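Local coordinates for protein (auracyanin) (PDB 1QHQ), which probably serves as a soluble blue copper electron carrier, accepting electrons from the membrane-bound alternative complex III, at residues V11-A16 / N40-L45; H57-V62 / V108-P113. All coordinates share one frame; numbering follows the deposited sequence.

Contact 1: residues V11-A16 / N40-L45; sequences VNETPA and NTVVRL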
ATOM      1  N   VAL A  11      12.511  -4.379  -3.842  1.00 12.02           N
ATOM      2  CA  VAL A  11      13.689  -5.008  -4.467  1.00 12.07           C
ATOM      3  C   VAL A  11      13.571  -4.857  -5.976  1.00 13.29           C
ATOM      4  O   VAL A  11      12.469  -4.789  -6.537  1.00 12.98           O
ATOM      5  CB  VAL A  11      13.839  -6.489  -4.110  1.00 13.74           C
ATOM      6  CG1 VAL A  11      14.240  -6.735  -2.669  1.00 14.62           C
ATOM      7  CG2 VAL A  11      12.614  -7.296  -4.475  1.00 12.72           C
ATOM      8  N   ASN A  12      14.720  -4.801  -6.647  1.00 13.84           N
ATOM      9  CA  ASN A  12      14.772  -4.837  -8.105  1.00 13.75           C
ATOM     10  C   ASN A  12      15.076  -6.261  -8.538  1.00 12.76           C
ATOM     11  O   ASN A  12      16.199  -6.668  -8.879  1.00 13.06           O
ATOM     12  CB  ASN A  12      15.850  -3.862  -8.609  1.00 12.20           C
ATOM     13  CG  ASN A  12      15.292  -2.451  -8.771  0.50 11.03           C
ATOM     14  OD1 ASN A  12      14.161  -2.308  -9.214  0.50  8.29           O
ATOM     15  ND2 ASN A  12      16.050  -1.425  -8.420  0.50 13.26           N
ATOM     16  N   GLU A  13      14.071  -7.126  -8.386  1.00 11.54           N
ATOM     17  CA  GLU A  13      14.151  -8.528  -8.713  1.00 10.23           C
ATOM     18  C   GLU A  13      12.946  -8.951  -9.539  1.00 14.93           C
ATOM     19  O   GLU A  13      11.897  -8.295  -9.464  1.00 12.11           O
ATOM     20  CB  GLU A  13      14.181  -9.398  -7.433  1.00 12.12           C
ATOM     21  CG  GLU A  13      15.514  -9.211  -6.701  0.50 10.94           C
ATOM     22  CD  GLU A  13      15.621 -10.023  -5.429  0.50 12.65           C
ATOM     23  OE1 GLU A  13      15.533 -11.263  -5.508  0.50 18.32           O
ATOM     24  OE2 GLU A  13      15.946  -9.430  -4.388  0.50 16.04           O
ATOM     25  N   THR A  14      13.095 -10.025 -10.277  1.00 13.75           N
ATOM     26  CA  THR A  14      11.951 -10.513 -11.086  1.00 16.99           C
ATOM     27  C   THR A  14      10.922 -11.092 -10.125  1.00 12.28           C
ATOM     28  O   THR A  14      11.233 -11.865  -9.223  1.00 14.48           O
ATOM     29  CB  THR A  14      12.421 -11.559 -12.100  1.00 18.29           C
ATOM     30  OG1 THR A  14      11.326 -12.429 -12.430  0.50 19.72           O
ATOM     31  CG2 THR A  14      13.578 -12.367 -11.589  0.50 18.91           C
ATOM     32  N   PRO A  15       9.658 -10.686 -10.291  1.00 12.98           N
ATOM     33  CA  PRO A  15       8.620 -11.160  -9.398  1.00 13.38           C
ATOM     34  C   PRO A  15       8.384 -12.665  -9.546  1.00 11.64           C
ATOM     35  O   PRO A  15       8.323 -13.160 -10.669  1.00 14.02           O
ATOM     36  CB  PRO A  15       7.399 -10.358  -9.796  1.00 14.03           C
ATOM     37  CG  PRO A  15       7.738  -9.558 -10.963  1.00 14.76           C
ATOM     38  CD  PRO A  15       9.174  -9.748 -11.312  1.00 14.00           C
ATOM     39  N   ALA A  16       8.163 -13.318  -8.418  1.00 11.15           N
ATOM     40  CA  ALA A  16       7.759 -14.737  -8.432  1.00 12.22           C
ATOM     41  C   ALA A  16       6.246 -14.837  -8.561  1.00 13.08           C
ATOM     42  O   ALA A  16       5.659 -15.860  -8.931  1.00 15.68           O
ATOM     43  CB  ALA A  16       8.229 -15.426  -7.186  1.00 11.57           C
ATOM     44  N   ASN A  40       8.798 -14.299   2.253  1.00 11.86           N
ATOM     45  CA  ASN A  40      10.136 -14.193   1.659  1.00 12.78           C
ATOM     46  C   ASN A  40      10.125 -14.470   0.184  1.00 13.05           C
ATOM     47  O   ASN A  40      10.999 -15.135  -0.405  1.00 14.90           O
ATOM     48  CB  ASN A  40      11.091 -15.176   2.399  1.00 17.94           C
ATOM     49  CG  ASN A  40      12.539 -14.941   1.985  1.00 26.92           C
ATOM     50  OD1 ASN A  40      12.980 -13.795   1.848  1.00 32.24           O
ATOM     51  ND2 ASN A  40      13.290 -16.013   1.761  1.00 30.82           N
ATOM     52  N   THR A  41       9.153 -13.895  -0.535  1.00 11.53           N
ATOM     53  CA  THR A  41       8.947 -14.060  -1.937  1.00 11.98           C
ATOM     54  C   THR A  41       8.843 -12.695  -2.633  1.00 11.77           C
ATOM     55  O   THR A  41       8.306 -11.757  -2.028  1.00 12.03           O
ATOM     56  CB  THR A  41       7.566 -14.778  -2.193  1.00 12.42           C
ATOM     57  OG1 THR A  41       7.671 -16.075  -1.538  1.00 13.49           O
ATOM     58  CG2 THR A  41       7.349 -14.964  -3.661  1.00 14.31           C
ATOM     59  N   VAL A  42       9.424 -12.569  -3.802  1.00  9.80           N
ATOM     60  CA  VAL A  42       9.321 -11.295  -4.550  1.00  9.44           C
ATOM     61  C   VAL A  42       7.974 -11.239  -5.251  1.00  9.77           C
ATOM     62  O   VAL A  42       7.604 -12.118  -6.036  1.00 10.48           O
ATOM     63  CB  VAL A  42      10.429 -11.128  -5.592  1.00 10.54           C
ATOM     64  CG1 VAL A  42      10.338  -9.779  -6.305  1.00 12.76           C
ATOM     65  CG2 VAL A  42      11.797 -11.260  -4.891  1.00 14.10           C
ATOM     66  N   VAL A  43       7.241 -10.158  -4.944  1.00 10.11           N
ATOM     67  CA  VAL A  43       5.901  -9.995  -5.542  1.00  6.73           C
ATOM     68  C   VAL A  43       5.795  -8.624  -6.179  1.00  7.22           C
ATOM     69  O   VAL A  43       6.312  -7.655  -5.613  1.00  7.92           O
ATOM     70  CB  VAL A  43       4.788 -10.090  -4.454  1.00  8.17           C
ATOM     71  CG1 VAL A  43       3.439  -9.753  -5.015  0.50 11.41           C
ATOM     72  CG2 VAL A  43       4.832 -11.477  -3.815  0.50  2.92           C
ATOM     73  N   ARG A  44       5.205  -8.545  -7.361  1.00  8.42           N
ATOM     74  CA  ARG A  44       4.797  -7.257  -7.905  1.00  9.38           C
ATOM     75  C   ARG A  44       3.308  -7.041  -7.642  1.00  6.43           C
ATOM     76  O   ARG A  44       2.461  -7.794  -8.076  1.00  7.93           O
ATOM     77  CB  ARG A  44       5.083  -7.112  -9.401  1.00  8.43           C
ATOM     78  CG  ARG A  44       4.838  -5.588  -9.802  1.00  8.98           C
ATOM     79  CD  ARG A  44       5.007  -5.466 -11.313  1.00 10.18           C
ATOM     80  NE  ARG A  44       3.932  -6.102 -12.037  1.00 12.87           N
ATOM     81  CZ  ARG A  44       3.897  -6.960 -12.991  1.00 13.21           C
ATOM     82  NH1 ARG A  44       5.070  -7.412 -13.540  1.00 14.60           N
ATOM     83  NH2 ARG A  44       2.768  -7.464 -13.479  1.00 15.51           N
ATOM     84  N   LEU A  45       3.035  -5.929  -6.900  1.00  9.34           N
ATOM     85  CA  LEU A  45       1.639  -5.587  -6.641  1.00 10.09           C
ATOM     86  C   LEU A  45       1.238  -4.455  -7.609  1.00  6.94           C
ATOM     87  O   LEU A  45       1.979  -3.473  -7.732  1.00  9.95           O
ATOM     88  CB  LEU A  45       1.532  -5.055  -5.197  1.00 10.03           C
ATOM     89  CG  LEU A  45       0.114  -4.730  -4.703  0.50 11.39           C
ATOM     90  CD1 LEU A  45       0.045  -4.745  -3.198  0.50 11.89           C
ATOM     91  CD2 LEU A  45      -0.335  -3.365  -5.244  0.50  7.28           C
TER

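Contact 2: residues H57-V62 / V108-P113; sequences HNWVLV and VTFRTP. With CU (copper (II) ion), chain B.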
ATOM      1  N   HIS A  57      -5.431   7.633  -4.545  1.00 15.37           N
ATOM      2  CA  HIS A  57      -5.250   6.509  -3.637  1.00 12.52           C
ATOM      3  C   HIS A  57      -3.852   5.876  -3.849  1.00 14.81           C
ATOM      4  O   HIS A  57      -3.284   5.940  -4.919  1.00 11.99           O
ATOM      5  CB  HIS A  57      -6.219   5.379  -3.949  1.00  8.65           C
ATOM      6  CG  HIS A  57      -7.680   5.583  -3.728  1.00 11.31           C
ATOM      7  ND1 HIS A  57      -8.196   5.902  -2.481  1.00 14.90           N
ATOM      8  CD2 HIS A  57      -8.729   5.346  -4.528  1.00 12.90           C
ATOM      9  CE1 HIS A  57      -9.511   5.917  -2.560  1.00 10.43           C
ATOM     10  NE2 HIS A  57      -9.878   5.594  -3.793  1.00 11.99           N
ATOM     11  N   ASN A  58      -3.388   5.276  -2.740  1.00 12.19           N
ATOM     12  CA  ASN A  58      -2.128   4.496  -2.874  1.00 11.08           C
ATOM     13  C   ASN A  58      -2.378   3.191  -2.100  1.00 10.02           C
ATOM     14  O   ASN A  58      -3.421   2.914  -1.600  1.00  9.29           O
ATOM     15  CB  ASN A  58      -0.908   5.198  -2.434  1.00 10.58           C
ATOM     16  CG  ASN A  58      -0.753   5.459  -0.965  1.00  8.66           C
ATOM     17  OD1 ASN A  58      -1.736   5.238  -0.235  1.00 11.58           O
ATOM     18  ND2 ASN A  58       0.399   5.913  -0.509  1.00 13.21           N
ATOM     19  N   TRP A  59      -1.373   2.301  -2.204  1.00  8.85           N
ATOM     20  CA  TRP A  59      -1.384   1.027  -1.460  1.00 10.38           C
ATOM     21  C   TRP A  59      -0.101   0.986  -0.639  1.00  8.90           C
ATOM     22  O   TRP A  59       1.022   1.140  -1.202  1.00  8.73           O
ATOM     23  CB  TRP A  59      -1.473  -0.143  -2.405  1.00  9.62           C
ATOM     24  CG  TRP A  59      -1.500  -1.501  -1.738  1.00  8.74           C
ATOM     25  CD1 TRP A  59      -2.627  -2.166  -1.375  1.00  8.89           C
ATOM     26  CD2 TRP A  59      -0.391  -2.335  -1.398  1.00  9.88           C
ATOM     27  NE1 TRP A  59      -2.283  -3.406  -0.816  1.00 11.07           N
ATOM     28  CE2 TRP A  59      -0.911  -3.473  -0.801  1.00  8.70           C
ATOM     29  CE3 TRP A  59       0.996  -2.183  -1.541  1.00  8.70           C
ATOM     30  CZ2 TRP A  59      -0.091  -4.550  -0.394  1.00  8.92           C
ATOM     31  CZ3 TRP A  59       1.825  -3.233  -1.096  1.00 11.37           C
ATOM     32  CH2 TRP A  59       1.270  -4.364  -0.508  1.00  9.24           C
ATOM     33  N   VAL A  60      -0.247   0.830   0.661  1.00  8.52           N
ATOM     34  CA  VAL A  60       0.867   0.884   1.596  1.00 10.35           C
ATOM     35  C   VAL A  60       0.826  -0.308   2.555  1.00 10.30           C
ATOM     36  O   VAL A  60      -0.103  -0.478   3.295  1.00  9.64           O
ATOM     37  CB  VAL A  60       0.881   2.159   2.472  1.00 10.22           C
ATOM     38  CG1 VAL A  60       2.135   2.191   3.358  1.00 12.24           C
ATOM     39  CG2 VAL A  60       0.870   3.390   1.571  1.00  9.77           C
ATOM     40  N   LEU A  61       1.888  -1.146   2.469  1.00  9.99           N
ATOM     41  CA  LEU A  61       1.941  -2.310   3.397  1.00  9.90           C
ATOM     42  C   LEU A  61       2.780  -1.946   4.609  1.00 10.41           C
ATOM     43  O   LEU A  61       3.895  -1.478   4.459  1.00 10.29           O
ATOM     44  CB  LEU A  61       2.613  -3.470   2.617  1.00  9.25           C
ATOM     45  CG  LEU A  61       2.813  -4.720   3.528  1.00  8.05           C
ATOM     46  CD1 LEU A  61       1.438  -5.274   3.892  1.00  8.69           C
ATOM     47  CD2 LEU A  61       3.605  -5.782   2.776  1.00 10.59           C
ATOM     48  N   VAL A  62       2.217  -2.122   5.804  1.00 10.28           N
ATOM     49  CA  VAL A  62       2.936  -1.751   7.010  1.00 11.02           C
ATOM     50  C   VAL A  62       3.325  -2.993   7.820  1.00 12.27           C
ATOM     51  O   VAL A  62       2.697  -4.023   7.711  1.00 11.71           O
ATOM     52  CB  VAL A  62       2.192  -0.746   7.880  1.00 15.85           C
ATOM     53  CG1 VAL A  62       1.715   0.443   7.023  1.00 16.40           C
ATOM     54  CG2 VAL A  62       1.054  -1.367   8.625  1.00 15.34           C
ATOM     55  N   VAL A 108       4.315  -1.761  -7.138  1.00  8.47           N
ATOM     56  CA  VAL A 108       5.491  -1.810  -6.260  1.00  6.69           C
ATOM     57  C   VAL A 108       5.994  -3.266  -6.212  1.00 10.25           C
ATOM     58  O   VAL A 108       5.181  -4.161  -6.193  1.00  8.90           O
ATOM     59  CB  VAL A 108       5.254  -1.240  -4.885  1.00  9.97           C
ATOM     60  CG1 VAL A 108       4.167  -1.945  -4.103  1.00 11.49           C
ATOM     61  CG2 VAL A 108       6.547  -1.152  -4.070  1.00 11.28           C
ATOM     62  N   THR A 109       7.311  -3.420  -6.313  1.00  9.58           N
ATOM     63  CA  THR A 109       7.878  -4.792  -6.326  1.00  8.54           C
ATOM     64  C   THR A 109       8.704  -4.947  -5.063  1.00  9.21           C
ATOM     65  O   THR A 109       9.590  -4.125  -4.783  1.00  8.96           O
ATOM     66  CB  THR A 109       8.754  -5.013  -7.550  1.00  7.19           C
ATOM     67  OG1 THR A 109       7.913  -4.944  -8.740  1.00 10.24           O
ATOM     68  CG2 THR A 109       9.413  -6.414  -7.517  1.00  9.47           C
ATOM     69  N   PHE A 110       8.342  -5.940  -4.262  1.00  7.87           N
ATOM     70  CA  PHE A 110       8.918  -6.070  -2.942  1.00  8.63           C
ATOM     71  C   PHE A 110       9.076  -7.536  -2.551  1.00  9.60           C
ATOM     72  O   PHE A 110       8.334  -8.392  -3.023  1.00 10.26           O
ATOM     73  CB  PHE A 110       8.123  -5.297  -1.890  1.00 10.95           C
ATOM     74  CG  PHE A 110       6.733  -5.830  -1.647  1.00  9.41           C
ATOM     75  CD1 PHE A 110       5.705  -5.563  -2.526  1.00 10.10           C
ATOM     76  CD2 PHE A 110       6.463  -6.617  -0.533  1.00  9.81           C
ATOM     77  CE1 PHE A 110       4.440  -6.066  -2.297  1.00 10.82           C
ATOM     78  CE2 PHE A 110       5.213  -7.155  -0.316  1.00  9.81           C
ATOM     79  CZ  PHE A 110       4.164  -6.821  -1.182  1.00 13.37           C
ATOM     80  N   ARG A 111       9.922  -7.754  -1.547  1.00 10.37           N
ATOM     81  CA  ARG A 111      10.019  -9.085  -0.935  1.00 11.80           C
ATOM     82  C   ARG A 111       9.064  -9.125   0.265  1.00 10.31           C
ATOM     83  O   ARG A 111       9.103  -8.271   1.136  1.00 12.30           O
ATOM     84  CB  ARG A 111      11.455  -9.384  -0.490  1.00 15.23           C
ATOM     85  CG  ARG A 111      11.591 -10.813   0.064  0.50 15.80           C
ATOM     86  CD  ARG A 111      13.061 -11.151   0.299  0.50 17.55           C
ATOM     87  NE  ARG A 111      13.834 -11.045  -0.942  0.50 18.87           N
ATOM     88  CZ  ARG A 111      13.951 -12.031  -1.822  0.50 16.36           C
ATOM     89  NH1 ARG A 111      13.311 -13.180  -1.595  0.50 16.49           N
ATOM     90  NH2 ARG A 111      14.638 -11.895  -2.940  0.50 15.54           N
ATOM     91  N   THR A 112       8.147 -10.086   0.212  1.00 11.17           N
ATOM     92  CA  THR A 112       7.206 -10.177   1.360  1.00  9.61           C
ATOM     93  C   THR A 112       7.987 -10.476   2.638  1.00 12.07           C
ATOM     94  O   THR A 112       9.046 -11.114   2.600  1.00 10.00           O
ATOM     95  CB  THR A 112       6.192 -11.284   1.094  1.00 11.74           C
ATOM     96  OG1 THR A 112       6.941 -12.492   0.824  1.00 11.03           O
ATOM     97  CG2 THR A 112       5.318 -10.990  -0.127  1.00 10.98           C
ATOM     98  N   PRO A 113       7.472 -10.035   3.768  1.00 11.34           N
ATOM     99  CA  PRO A 113       8.056 -10.244   5.071  1.00  8.88           C
ATOM    100  C   PRO A 113       7.857 -11.658   5.594  1.00 10.90           C
ATOM    101  O   PRO A 113       7.474 -12.559   4.830  1.00 10.81           O
ATOM    102  CB  PRO A 113       7.302  -9.211   5.939  1.00 11.74           C
ATOM    103  CG  PRO A 113       5.920  -9.257   5.333  1.00 10.62           C
ATOM    104  CD  PRO A 113       6.192  -9.268   3.834  1.00 11.56           C
TER
HETATM  105 CU    CU B 141      -7.211   6.197  -0.743  1.00 13.92          CU

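Contact 1: residues V11-A16 / N40-L45
Val42 reaches out from the start of strand 42-49 into the curve of segment 11-16, and the loop bends round its two methyl groups. With CG1 anti to the backbone N (chi1 -177°), that methyl is turned toward Thr14 O, 3.7 Å from Val42 CG1, and toward Pro15 CA, while CG2 is turned to the carboxylate end of Glu13. Val11 CG2 and Glu13 CB lie near both methyls, the former 3.8 Å from Val42 CG1 and the latter 4.0 Å from Val42 CG2; the glutamate side chain passes across the valine at about a right angle. At the backbone of the same valine there is one hydrogen bond across the segments: Ala16 N donates to Val42 O over 2.7 Å, fairly bent at the hydrogen (152°) and with the donor tilted 32° from the carbonyl plane. Beside that bond Ala16 CB touches Thr41 CG2 at 3.7 Å. One residue back, the Pro15 ring leans on the root of Arg44, CG of the proline 3.9 Å from CB of the arginine. Further out, Arg44 NE is paired with Asp46, while Glu13 can pair with Arg111 on strand 104-111, depending on the conformer. Backbone bonds from Val11 to Thr109 and from Arg44 to Gln17 and Val19 hold both segments to the three-stranded sheet. An alanine in place of Val42 would lack both methyls, and the loop would probably lose the apolar support beneath Val11, Glu13 and Thr14 O. The chemistry is thus mostly apolar, with one backbone bond fixing where the loop hands over to strand 17-22 and charged groups kept to its margin, far from the copper.

Contact 2: residues H57-V62 / V108-P113
Leu61 on strand 60-62 and Trp59 just ahead of it point toward Val108 and Phe110 on strand 104-111, and the indole of Trp59 can be followed atom by atom. From CB the tryptophan points toward the facing strand, into the packed interior between the sheets, CG lying anti to the backbone N (chi1 -180°), and a chi2 of 92° turns the ring so that its six-membered part leads. Leu61 N sits over one face of the indole, offset toward its rim. CE3 is the first ring atom to meet the facing strand, 4.1 Å from Val108 CG1. The next atom, CZ3, is shared, lying 4.0 Å from the same Val108 CG1 and equally near Phe110 CE1. At the far end CH2 comes within 3.9 Å of Phe110 CZ. The rings of Trp59 and Phe110 meet obliquely, planes at 36° and centroids 5.8 Å apart. Next to the indole, and on the same side of the Phe110 ring, Leu61 CD2 packs 3.7 Å from Phe110 CE2, and Val108 O lies at the edge of that ring, in plane. Tyr120, Phe30 and Leu45 surround the indole further out. No hydrogen bond joins the two segments, and the nearest CA pair, Trp59 with Val108, is 8.9 Å apart, as expected of sheets packed face to face. Two residues before Trp59, His57 ND1 binds the copper ion at 2.0 Å, alongside Cys122, His127 and Met132. An aromatic and aliphatic core between two sheets, with a type I copper site at one end, is the hallmark of the cupredoxin sandwich.

Strand 42-49 ties the two contacts together: it carries Val42 of contact 1 and runs beside strand 104-111 of contact 2 in the three-stranded sheet. Their centres lie about 11 Å apart, contact 1 toward the outside of that sheet and contact 2 beneath it in the core. Among the points where they touch are a salt bridge, Glu13 OE1 to Arg111 NH2 at 2.8 Å in the conformers considered, and a probable hydrogen bond, with Thr41 O 2.8 Å from Thr112 N. The copper belongs to the neighbourhood of contact 2 alone; Val42 CA is 24.4 Å from the ion, whereas Trp59 CB is 8.7 Å from it.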